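Local coordinates for translation initiation factor eif-2b-like protein (Chaetomium thermophilum, PDB 4ZEO), which is the delta subunit of the heterodecameric initiation factor eIF2B, the guanine nucleotide exchange factor for eIF2, and probably acts in translation initiation, at residues 294-299 with 326-331. Residues are numbered along the deposited sequence; the frame is centred on the assembly and turned at random.
Sequences LVEKTL and AKVLRH
Leu329 and Leu299 meet through their apolar side chains where two neighbouring helices of the Rossmann-like domain, 293-304 and 321-331, pack side by side. Each helix follows a strand of the parallel sheet, 285-289 and 310-314 respectively, and the pair belongs to successive beta-alpha-beta crossovers. Leu329 contributes the most buried surface and touches its partner with both branches: CD1 lies 3.8 Å from Leu299 CD1, while CD2 comes within 3.9 Å of Leu299 CB. Its CG stands anti to the carbonyl carbon (chi1 -63°), which brings the branched end to the neighbouring helix although the CB itself does not aim there. The two leucines are buried, and they also touch the sheet, Leu299 against Ile286 and Leu329 against Val336. One turn earlier on its helix, Glu296 stretches across at about a right angle to Val328, at the partly exposed margin of the interface. Its CG is anti to the backbone N (chi1 180°), carrying the carboxylate over to the valine. No hydrogen bond joins the segments; OE1 forms a salt bridge with NE of Arg291, OE2 is hydrogen-bonded outside the two segments, and OE2 also lies in van der Waals contact with Val328, 3.6 Å from CG1.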
# COMPACT_ATOMS: atom_id res chain seq x y z
N LEU A 294 5.27 -4.95 3.53
CA LEU A 294 5.10 -6.24 2.86
C LEU A 294 6.41 -7.05 2.89
O LEU A 294 6.38 -8.27 3.09
CB LEU A 294 4.61 -6.05 1.43
CG LEU A 294 3.18 -5.54 1.26
CD1 LEU A 294 2.83 -5.46 -0.21
CD2 LEU A 294 2.20 -6.43 1.99
N VAL A 295 7.54 -6.37 2.67
CA VAL A 295 8.84 -7.04 2.71
C VAL A 295 9.14 -7.57 4.12
O VAL A 295 9.52 -8.72 4.30
CB VAL A 295 9.96 -6.08 2.26
CG1 VAL A 295 11.35 -6.69 2.50
CG2 VAL A 295 9.77 -5.69 0.80
N GLU A 296 8.88 -6.74 5.12
CA GLU A 296 9.06 -7.12 6.51
C GLU A 296 8.23 -8.36 6.89
O GLU A 296 8.75 -9.28 7.53
CB GLU A 296 8.71 -5.94 7.42
CG GLU A 296 8.86 -6.19 8.91
CD GLU A 296 8.76 -4.90 9.72
OE1 GLU A 296 8.85 -3.81 9.12
OE2 GLU A 296 8.58 -4.97 10.95
N LYS A 297 6.96 -8.36 6.49
CA LYS A 297 6.04 -9.47 6.78
C LYS A 297 6.50 -10.76 6.13
O LYS A 297 6.41 -11.85 6.73
CB LYS A 297 4.63 -9.15 6.29
CG LYS A 297 3.87 -8.04 7.01
CD LYS A 297 3.59 -8.32 8.45
CE LYS A 297 2.83 -7.13 9.08
NZ LYS A 297 2.53 -7.33 10.53
N THR A 298 7.00 -10.63 4.91
CA THR A 298 7.48 -11.78 4.15
C THR A 298 8.68 -12.42 4.81
O THR A 298 8.71 -13.65 5.01
CB THR A 298 7.86 -11.39 2.73
OG1 THR A 298 6.69 -10.94 2.04
CG2 THR A 298 8.46 -12.58 2.01
N LEU A 299 9.64 -11.58 5.19
CA LEU A 299 10.86 -12.04 5.85
C LEU A 299 10.53 -12.67 7.20
O LEU A 299 11.08 -13.71 7.55
CB LEU A 299 11.87 -10.89 5.99
CG LEU A 299 12.36 -10.34 4.63
CD1 LEU A 299 13.36 -9.17 4.76
CD2 LEU A 299 12.99 -11.47 3.79
N ALA A 326 16.17 -3.58 10.18
CA ALA A 326 17.28 -4.45 10.55
C ALA A 326 17.16 -4.87 12.00
O ALA A 326 17.50 -5.99 12.37
CB ALA A 326 18.64 -3.76 10.30
N LYS A 327 16.70 -3.94 12.83
CA LYS A 327 16.47 -4.21 14.25
C LYS A 327 15.46 -5.33 14.43
O LYS A 327 15.73 -6.30 15.13
CB LYS A 327 15.96 -2.96 14.98
CG LYS A 327 17.01 -2.17 15.74
CD LYS A 327 16.37 -1.08 16.61
CE LYS A 327 17.42 -0.14 17.18
NZ LYS A 327 17.86 0.86 16.16
N VAL A 328 14.30 -5.19 13.79
CA VAL A 328 13.21 -6.15 13.91
C VAL A 328 13.63 -7.54 13.41
O VAL A 328 13.39 -8.55 14.08
CB VAL A 328 11.96 -5.67 13.13
CG1 VAL A 328 10.91 -6.77 13.03
CG2 VAL A 328 11.36 -4.43 13.79
N LEU A 329 14.31 -7.59 12.26
CA LEU A 329 14.71 -8.85 11.65
C LEU A 329 15.72 -9.57 12.53
O LEU A 329 15.64 -10.79 12.72
CB LEU A 329 15.30 -8.62 10.25
CG LEU A 329 14.39 -8.02 9.17
CD1 LEU A 329 15.12 -7.86 7.83
CD2 LEU A 329 13.12 -8.86 9.02
N ARG A 330 16.64 -8.81 13.10
CA ARG A 330 17.65 -9.35 14.00
C ARG A 330 17.01 -9.96 15.24
O ARG A 330 17.40 -11.03 15.68
CB ARG A 330 18.65 -8.27 14.40
CG ARG A 330 19.94 -8.25 13.59
CD ARG A 330 20.64 -6.90 13.69
NE ARG A 330 21.62 -6.72 12.63
CZ ARG A 330 22.16 -5.55 12.29
NH1 ARG A 330 21.81 -4.44 12.93
NH2 ARG A 330 23.05 -5.50 11.31
N HIS A 331 16.00 -9.27 15.78
CA HIS A 331 15.24 -9.74 16.94
C HIS A 331 14.55 -11.06 16.63
O HIS A 331 14.36 -11.90 17.51
CB HIS A 331 14.22 -8.67 17.36
CG HIS A 331 13.47 -8.99 18.61
ND1 HIS A 331 14.10 -9.36 19.79
CD2 HIS A 331 12.14 -8.99 18.88
CE1 HIS A 331 13.18 -9.57 20.72
NE2 HIS A 331 11.99 -9.35 20.19